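Local atomic coordinates of 4-alpha-glucanotransferase (Streptococcus agalactiae, PDB entry 6M6T), a protein that is an amylomaltase, a glycan-binding protein of the 4-alpha-glucanotransferase family within the TIM-barrel clan. Residues 55-67 and 216-228. Sequence-based numbering, arbitrary orientation.
Sequences GDSPYQSFSAVAG and DMPIYVSADSVEV. With AC1 (4,6-dideoxy-4-{[(1S,4R,5S,6S)-4,5,6-trihydroxy-3-(hydroxymethyl)cyclohex-2-en-1-yl]amino}-alpha-D-glucopyranose), chain I; ASO (1,5-anhydro-D-glucitol), chain B.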
ATOM      1  N   GLY A  55      13.992  -4.425   2.612  1.00 63.93           N
ATOM      2  CA  GLY A  55      13.433  -3.209   3.171  1.00 62.52           C
ATOM      3  C   GLY A  55      11.951  -3.276   3.478  1.00 54.49           C
ATOM      4  O   GLY A  55      11.463  -2.483   4.298  1.00 50.58           O
ATOM      5  N   ASP A  56      11.229  -4.185   2.819  1.00 50.11           N
ATOM      6  CA  ASP A  56       9.865  -4.591   3.142  1.00 58.72           C
ATOM      7  C   ASP A  56       8.812  -3.542   2.750  1.00 58.17           C
ATOM      8  O   ASP A  56       7.657  -3.614   3.196  1.00 55.52           O
ATOM      9  CB  ASP A  56       9.765  -4.982   4.628  1.00 58.92           C
ATOM     10  CG  ASP A  56      10.874  -5.977   5.042  1.00 59.81           C
ATOM     11  OD1 ASP A  56      11.123  -6.936   4.262  1.00 52.14           O
ATOM     12  OD2 ASP A  56      11.489  -5.808   6.131  1.00 50.77           O
ATOM     13  N   SER A  57       9.181  -2.602   1.883  1.00 51.31           N
ATOM     14  CA  SER A  57       8.256  -1.618   1.338  1.00 55.09           C
ATOM     15  C   SER A  57       7.349  -2.243   0.286  1.00 54.61           C
ATOM     16  O   SER A  57       7.834  -2.959  -0.597  1.00 57.74           O
ATOM     17  CB  SER A  57       9.047  -0.457   0.731  1.00 58.17           C
ATOM     18  OG  SER A  57       8.275   0.271  -0.205  1.00 53.08           O
ATOM     19  N   PRO A  58       6.033  -2.017   0.341  1.00 59.57           N
ATOM     20  CA  PRO A  58       5.139  -2.427  -0.746  1.00 55.86           C
ATOM     21  C   PRO A  58       5.074  -1.445  -1.910  1.00 58.28           C
ATOM     22  O   PRO A  58       4.364  -1.715  -2.882  1.00 58.37           O
ATOM     23  CB  PRO A  58       3.781  -2.537  -0.041  1.00 53.39           C
ATOM     24  CG  PRO A  58       3.855  -1.547   1.077  1.00 50.30           C
ATOM     25  CD  PRO A  58       5.289  -1.540   1.529  1.00 56.10           C
ATOM     26  N   TYR A  59       5.781  -0.318  -1.843  1.00 61.47           N
ATOM     27  CA  TYR A  59       5.837   0.654  -2.926  1.00 59.17           C
ATOM     28  C   TYR A  59       7.083   0.476  -3.808  1.00 64.92           C
ATOM     29  O   TYR A  59       7.477   1.415  -4.522  1.00 62.47           O
ATOM     30  CB  TYR A  59       5.768   2.070  -2.345  1.00 56.23           C
ATOM     31  CG  TYR A  59       4.517   2.331  -1.523  1.00 57.63           C
ATOM     32  CD1 TYR A  59       4.445   1.961  -0.178  1.00 58.33           C
ATOM     33  CD2 TYR A  59       3.398   2.947  -2.097  1.00 58.38           C
ATOM     34  CE1 TYR A  59       3.278   2.205   0.581  1.00 60.90           C
ATOM     35  CE2 TYR A  59       2.233   3.193  -1.358  1.00 55.20           C
ATOM     36  CZ  TYR A  59       2.171   2.825  -0.020  1.00 62.34           C
ATOM     37  OH  TYR A  59       1.010   3.076   0.704  1.00 49.20           O
ATOM     38  N   GLN A  60       7.735  -0.700  -3.725  1.00 62.13           N
ATOM     39  CA  GLN A  60       8.884  -1.094  -4.551  1.00 62.43           C
ATOM     40  C   GLN A  60       8.763  -2.606  -4.782  1.00 58.08           C
ATOM     41  O   GLN A  60       9.422  -3.418  -4.126  1.00 54.48           O
ATOM     42  CB  GLN A  60      10.195  -0.735  -3.851  1.00 60.54           C
ATOM     43  CG  GLN A  60      11.446  -0.918  -4.652  1.00 57.97           C
ATOM     44  CD  GLN A  60      12.645  -0.384  -3.917  1.00 67.66           C
ATOM     45  OE1 GLN A  60      12.564   0.672  -3.292  1.00 71.95           O
ATOM     46  NE2 GLN A  60      13.763  -1.108  -3.974  1.00 60.27           N
ATOM     47  N   SER A  61       7.984  -2.984  -5.796  1.00 54.85           N
ATOM     48  CA  SER A  61       7.381  -4.310  -5.847  1.00 50.89           C
ATOM     49  C   SER A  61       7.762  -5.056  -7.108  1.00 47.93           C
ATOM     50  O   SER A  61       7.855  -4.462  -8.184  1.00 56.17           O
ATOM     51  CB  SER A  61       5.848  -4.227  -5.769  1.00 52.29           C
ATOM     52  OG  SER A  61       5.389  -4.360  -4.431  1.00 56.84           O
ATOM     53  N   PHE A  62       7.937  -6.370  -6.962  1.00 42.58           N
ATOM     54  CA  PHE A  62       8.203  -7.245  -8.093  1.00 41.12           C
ATOM     55  C   PHE A  62       7.103  -7.183  -9.146  1.00 46.60           C
ATOM     56  O   PHE A  62       7.357  -7.529 -10.305  1.00 47.81           O
ATOM     57  CB  PHE A  62       8.374  -8.697  -7.615  1.00 47.67           C
ATOM     58  CG  PHE A  62       9.514  -8.903  -6.646  1.00 51.28           C
ATOM     59  CD1 PHE A  62      10.690  -8.176  -6.764  1.00 49.55           C
ATOM     60  CD2 PHE A  62       9.400  -9.824  -5.607  1.00 50.59           C
ATOM     61  CE1 PHE A  62      11.734  -8.359  -5.854  1.00 49.33           C
ATOM     62  CE2 PHE A  62      10.443 -10.015  -4.696  1.00 49.72           C
ATOM     63  CZ  PHE A  62      11.606  -9.271  -4.820  1.00 49.96           C
ATOM     64  N   SER A  63       5.886  -6.774  -8.783  1.00 47.33           N
ATOM     65  CA  SER A  63       4.813  -6.645  -9.767  1.00 43.03           C
ATOM     66  C   SER A  63       3.760  -5.695  -9.231  1.00 42.22           C
ATOM     67  O   SER A  63       3.547  -5.600  -8.021  1.00 45.28           O
ATOM     68  CB  SER A  63       4.155  -7.988 -10.114  1.00 43.43           C
ATOM     69  OG  SER A  63       2.919  -7.818 -10.812  1.00 37.75           O
ATOM     70  N   ALA A  64       3.095  -5.004 -10.154  1.00 44.97           N
ATOM     71  CA  ALA A  64       2.039  -4.060  -9.812  1.00 49.79           C
ATOM     72  C   ALA A  64       0.712  -4.717  -9.419  1.00 50.01           C
ATOM     73  O   ALA A  64      -0.225  -3.989  -9.069  1.00 47.76           O
ATOM     74  CB  ALA A  64       1.804  -3.113 -10.991  1.00 49.73           C
ATOM     75  N   VAL A  65       0.583  -6.045  -9.522  1.00 45.67           N
ATOM     76  CA  VAL A  65      -0.693  -6.717  -9.287  1.00 41.99           C
ATOM     77  C   VAL A  65      -0.560  -7.942  -8.404  1.00 44.49           C
ATOM     78  O   VAL A  65      -1.561  -8.427  -7.865  1.00 42.00           O
ATOM     79  CB  VAL A  65      -1.370  -7.150 -10.603  1.00 46.08           C
ATOM     80  CG1 VAL A  65      -1.910  -5.955 -11.348  1.00 45.11           C
ATOM     81  CG2 VAL A  65      -0.415  -7.969 -11.452  1.00 46.92           C
ATOM     82  N   ALA A  66       0.648  -8.490  -8.293  1.00 49.21           N
ATOM     83  CA  ALA A  66       0.799  -9.767  -7.610  1.00 41.34           C
ATOM     84  C   ALA A  66       0.536  -9.591  -6.125  1.00 43.84           C
ATOM     85  O   ALA A  66       0.766  -8.514  -5.556  1.00 44.33           O
ATOM     86  CB  ALA A  66       2.192 -10.355  -7.825  1.00 38.27           C
ATOM     87  N   GLY A  67       0.042 -10.658  -5.502  1.00 38.76           N
ATOM     88  CA  GLY A  67      -0.250 -10.619  -4.079  1.00 38.98           C
ATOM     89  C   GLY A  67       0.976 -10.913  -3.240  1.00 36.72           C
ATOM     90  O   GLY A  67       1.706 -11.873  -3.503  1.00 41.66           O
ATOM     91  N   ASP A 216      -4.507   0.884  -1.949  1.00 55.13           N
ATOM     92  CA  ASP A 216      -3.403   1.766  -2.312  1.00 54.79           C
ATOM     93  C   ASP A 216      -2.799   1.281  -3.625  1.00 50.57           C
ATOM     94  O   ASP A 216      -2.504   0.088  -3.769  1.00 49.52           O
ATOM     95  CB  ASP A 216      -2.332   1.759  -1.204  1.00 55.96           C
ATOM     96  CG  ASP A 216      -1.863   3.166  -0.790  1.00 60.16           C
ATOM     97  OD1 ASP A 216      -1.751   4.056  -1.668  1.00 64.19           O
ATOM     98  OD2 ASP A 216      -1.585   3.372   0.423  1.00 59.76           O
ATOM     99  N   MET A 217      -2.600   2.197  -4.569  1.00 51.01           N
ATOM    100  CA  MET A 217      -1.894   1.880  -5.813  1.00 52.02           C
ATOM    101  C   MET A 217      -0.580   2.645  -5.888  1.00 51.22           C
ATOM    102  O   MET A 217      -0.589   3.875  -6.101  1.00 52.22           O
ATOM    103  CB  MET A 217      -2.757   2.198  -7.030  1.00 54.59           C
ATOM    104  CG  MET A 217      -2.183   1.718  -8.347  1.00 50.48           C
ATOM    105  SD  MET A 217      -3.372   1.984  -9.689  1.00 66.71           S
ATOM    106  CE  MET A 217      -2.706   3.444 -10.484  1.00 50.30           C
ATOM    107  N   PRO A 218       0.560   1.981  -5.713  1.00 50.46           N
ATOM    108  CA  PRO A 218       1.843   2.680  -5.846  1.00 51.62           C
ATOM    109  C   PRO A 218       2.014   3.212  -7.255  1.00 51.08           C
ATOM    110  O   PRO A 218       1.796   2.488  -8.232  1.00 49.18           O
ATOM    111  CB  PRO A 218       2.874   1.593  -5.523  1.00 52.00           C
ATOM    112  CG  PRO A 218       2.139   0.289  -5.717  1.00 49.57           C
ATOM    113  CD  PRO A 218       0.727   0.558  -5.362  1.00 46.28           C
ATOM    114  N   ILE A 219       2.401   4.496  -7.348  1.00 50.48           N
ATOM    115  CA  ILE A 219       2.623   5.140  -8.647  1.00 44.65           C
ATOM    116  C   ILE A 219       3.651   4.367  -9.459  1.00 48.58           C
ATOM    117  O   ILE A 219       3.453   4.114 -10.653  1.00 49.87           O
ATOM    118  CB  ILE A 219       3.059   6.606  -8.474  1.00 39.29           C
ATOM    119  CG1 ILE A 219       3.445   7.187  -9.839  1.00 45.95           C
ATOM    120  CG2 ILE A 219       4.223   6.723  -7.491  1.00 40.90           C
ATOM    121  CD1 ILE A 219       3.712   8.703  -9.871  1.00 44.36           C
ATOM    122  N   TYR A 220       4.750   3.971  -8.828  1.00 46.95           N
ATOM    123  CA  TYR A 220       5.855   3.314  -9.500  1.00 49.63           C
ATOM    124  C   TYR A 220       5.993   1.873  -9.020  1.00 55.92           C
ATOM    125  O   TYR A 220       5.614   1.515  -7.903  1.00 53.52           O
ATOM    126  CB  TYR A 220       7.176   4.050  -9.247  1.00 46.50           C
ATOM    127  CG  TYR A 220       7.280   5.474  -9.773  1.00 48.63           C
ATOM    128  CD1 TYR A 220       7.053   5.773 -11.118  1.00 47.78           C
ATOM    129  CD2 TYR A 220       7.663   6.519  -8.928  1.00 47.89           C
ATOM    130  CE1 TYR A 220       7.179   7.080 -11.609  1.00 43.36           C
ATOM    131  CE2 TYR A 220       7.790   7.827  -9.408  1.00 51.34           C
ATOM    132  CZ  TYR A 220       7.547   8.101 -10.748  1.00 50.27           C
ATOM    133  OH  TYR A 220       7.660   9.403 -11.197  1.00 44.42           O
ATOM    134  N   VAL A 221       6.583   1.057  -9.883  1.00 60.48           N
ATOM    135  CA  VAL A 221       7.038  -0.267  -9.528  1.00 50.41           C
ATOM    136  C   VAL A 221       8.547  -0.197  -9.320  1.00 53.22           C
ATOM    137  O   VAL A 221       9.178   0.830  -9.556  1.00 53.31           O
ATOM    138  CB  VAL A 221       6.653  -1.288 -10.608  1.00 46.45           C
ATOM    139  CG1 VAL A 221       5.159  -1.291 -10.791  1.00 49.05           C
ATOM    140  CG2 VAL A 221       7.302  -0.904 -11.904  1.00 40.88           C
ATOM    141  N   SER A 222       9.137  -1.288  -8.826  1.00 50.05           N
ATOM    142  CA  SER A 222      10.585  -1.324  -8.656  1.00 53.31           C
ATOM    143  C   SER A 222      11.277  -1.665  -9.979  1.00 58.15           C
ATOM    144  O   SER A 222      10.672  -2.235 -10.895  1.00 58.11           O
ATOM    145  CB  SER A 222      10.984  -2.354  -7.605  1.00 52.39           C
ATOM    146  OG  SER A 222      12.382  -2.573  -7.632  1.00 54.76           O
ATOM    147  N   ALA A 223      12.569  -1.320 -10.078  1.00 51.61           N
ATOM    148  CA  ALA A 223      13.301  -1.702 -11.283  1.00 55.33           C
ATOM    149  C   ALA A 223      13.480  -3.205 -11.393  1.00 51.14           C
ATOM    150  O   ALA A 223      13.827  -3.693 -12.471  1.00 54.57           O
ATOM    151  CB  ALA A 223      14.669  -1.017 -11.342  1.00 51.17           C
ATOM    152  N   ASP A 224      13.234  -3.938 -10.311  1.00 51.68           N
ATOM    153  CA  ASP A 224      13.358  -5.394 -10.258  1.00 50.50           C
ATOM    154  C   ASP A 224      11.952  -5.976 -10.342  1.00 50.62           C
ATOM    155  O   ASP A 224      11.354  -6.368  -9.344  1.00 50.15           O
ATOM    156  CB  ASP A 224      14.059  -5.799  -8.968  1.00 54.33           C
ATOM    157  CG  ASP A 224      14.604  -7.200  -9.011  1.00 60.65           C
ATOM    158  OD1 ASP A 224      14.748  -7.747 -10.126  1.00 65.59           O
ATOM    159  OD2 ASP A 224      14.891  -7.757  -7.923  1.00 60.17           O
ATOM    160  N   SER A 225      11.439  -6.064 -11.567  1.00 53.31           N
ATOM    161  CA  SER A 225      10.004  -6.179 -11.801  1.00 50.16           C
ATOM    162  C   SER A 225       9.712  -6.971 -13.067  1.00 49.44           C
ATOM    163  O   SER A 225      10.467  -6.896 -14.039  1.00 55.26           O
ATOM    164  CB  SER A 225       9.377  -4.779 -11.909  1.00 52.28           C
ATOM    165  OG  SER A 225       8.264  -4.769 -12.788  1.00 53.23           O
ATOM    166  N   VAL A 226       8.599  -7.712 -13.051  1.00 48.49           N
ATOM    167  CA  VAL A 226       8.135  -8.404 -14.244  1.00 44.49           C
ATOM    168  C   VAL A 226       7.718  -7.419 -15.324  1.00 49.03           C
ATOM    169  O   VAL A 226       7.629  -7.790 -16.500  1.00 49.70           O
ATOM    170  CB  VAL A 226       6.983  -9.364 -13.880  1.00 46.65           C
ATOM    171  CG1 VAL A 226       5.731  -8.603 -13.490  1.00 43.02           C
ATOM    172  CG2 VAL A 226       6.683 -10.294 -15.030  1.00 48.51           C
ATOM    173  N   GLU A 227       7.482  -6.157 -14.965  1.00 48.49           N
ATOM    174  CA  GLU A 227       7.073  -5.170 -15.963  1.00 54.27           C
ATOM    175  C   GLU A 227       8.278  -4.592 -16.702  1.00 52.86           C
ATOM    176  O   GLU A 227       8.240  -4.418 -17.927  1.00 50.58           O
ATOM    177  CB  GLU A 227       6.251  -4.055 -15.297  1.00 54.82           C
ATOM    178  CG  GLU A 227       4.752  -4.359 -15.193  1.00 58.70           C
ATOM    179  CD  GLU A 227       4.387  -5.149 -13.939  1.00 57.03           C
ATOM    180  OE1 GLU A 227       5.140  -5.075 -12.937  1.00 52.53           O
ATOM    181  OE2 GLU A 227       3.339  -5.838 -13.953  1.00 62.31           O
ATOM    182  N   VAL A 228       9.348  -4.278 -15.968  1.00 52.49           N
ATOM    183  CA  VAL A 228      10.620  -3.897 -16.575  1.00 49.17           C
ATOM    184  C   VAL A 228      11.151  -5.011 -17.457  1.00 50.29           C
ATOM    185  O   VAL A 228      11.875  -4.758 -18.428  1.00 46.69           O
ATOM    186  CB  VAL A 228      11.616  -3.527 -15.459  1.00 51.84           C
ATOM    187  CG1 VAL A 228      13.007  -3.299 -16.024  1.00 54.02           C
ATOM    188  CG2 VAL A 228      11.124  -2.295 -14.709  1.00 56.98           C
TER
HETATM  189  C1  AC1 I   2       8.480   4.867   0.028  1.00 64.42           C
HETATM  190  O2  AC1 I   2       9.488   6.449   1.622  1.00 60.41           O
HETATM  191  C2  AC1 I   2       9.628   5.150   1.016  1.00 56.32           C
HETATM  192  C4A AC1 I   2      16.064   2.620  -1.504  1.00 66.97           C
HETATM  193  C3  AC1 I   2      10.975   5.052   0.360  1.00 54.22           C
HETATM  194  O3  AC1 I   2      11.916   5.291   1.394  1.00 63.20           O
HETATM  195  C4  AC1 I   2      11.136   3.645  -0.265  1.00 61.04           C
HETATM  196  N4A AC1 I   2      12.469   3.312  -0.855  1.00 60.56           N
HETATM  197  C5  AC1 I   2      10.053   3.573  -1.327  1.00 58.20           C
HETATM  198  O5  AC1 I   2       8.756   3.624  -0.692  1.00 60.24           O
HETATM  199  C6  AC1 I   2      10.191   2.267  -2.104  1.00 65.18           C
HETATM  200  C1B AC1 I   2      13.492   2.665   0.011  1.00 58.83           C
HETATM  201  C2B AC1 I   2      14.620   3.664   0.201  1.00 68.06           C
HETATM  202  O2B AC1 I   2      14.107   4.898   0.712  1.00 57.89           O
HETATM  203  C3B AC1 I   2      15.269   3.894  -1.174  1.00 67.01           C
HETATM  204  O3B AC1 I   2      16.139   5.047  -1.149  1.00 60.15           O
HETATM  205  O4  AC1 I   2      16.656   2.659  -2.836  1.00 56.32           O
HETATM  206  C5B AC1 I   2      15.264   1.474  -1.322  1.00 65.94           C
HETATM  207  C7B AC1 I   2      14.051   1.499  -0.573  1.00 56.38           C
HETATM  208  C6B AC1 I   2      15.819   0.169  -1.942  1.00 68.68           C
HETATM  209  O6B AC1 I   2      16.814   0.478  -2.943  1.00 64.74           O
HETATM  210  C1  ASO B   1       4.246   6.898  -2.215  1.00 63.03           C
HETATM  211  C2  ASO B   1       4.407   6.514  -0.729  1.00 64.61           C
HETATM  212  C3  ASO B   1       5.865   6.725  -0.288  1.00 67.52           C
HETATM  213  C4  ASO B   1       6.766   5.860  -1.189  1.00 57.48           C
HETATM  214  C5  ASO B   1       6.547   6.228  -2.631  1.00 58.46           C
HETATM  215  C6  ASO B   1       7.253   5.195  -3.508  1.00 63.24           C
HETATM  216  O2  ASO B   1       3.513   7.269   0.098  1.00 64.55           O
HETATM  217  O3  ASO B   1       6.022   6.354   1.125  1.00 68.77           O
HETATM  218  O4  ASO B   1       8.166   6.003  -0.847  1.00 55.82           O
HETATM  219  O5  ASO B   1       5.166   6.094  -2.981  1.00 66.26           O
HETATM  220  O6  ASO B   1       6.480   4.962  -4.698  1.00 66.98           O
HETATM  221  O   HOH W   1       5.530   3.703  -6.311  1.00 53.13           O
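Y59 and D216 meet through their polar ends: the phenol OH donates to D216 OD2 at 2.6 Å, reaching the carboxylate from above its plane. Ring and carboxylate stand nearly perpendicular, 87° apart, while the other oxygen of D216, OD1, is engaged by a salt bridge to R294. With CG placed anti to its own carbonyl carbon (chi1 -58°), the Y59 ring crosses P218 at about a right angle, and P218 CB lies obliquely 3.7 Å from Y59 CD2. ASO C2 lies over one face of the ring, offset toward its rim.

Next along the loop, Q60 runs out extended, its CG lying against S222 CB and its amide end reaching AC1, where OE1 comes 3.1 Å from C6. S57 adds a weak hydrogen bond from OG to AC1 O5. S57, Y59 and Q60, with I219 of the other segment, line part of the glycan pocket at the mouth of the (beta/alpha)8 barrel: 55-67 belongs to the loop following strand 43-45, whereas 216-228 runs from the end of the adjacent, parallel strand 212-217 to helix 226-230.

Farther from the sugars, V226 N donates to F62 O at 3.0 Å, where S225 caps the helix, its OG accepting from E227 N. The F62 ring receives D224 O at its edge, in plane, 3.2 Å from CD1; the D224 carboxylate is itself held by K150 and L158 N. A bend at chi2 (86°) folds E227 back toward the 63-64 backbone, and its OE1 accepts a weak hydrogen bond from A64 N. Beside it, A64 CB packs on V221 CG1 at 3.8 Å.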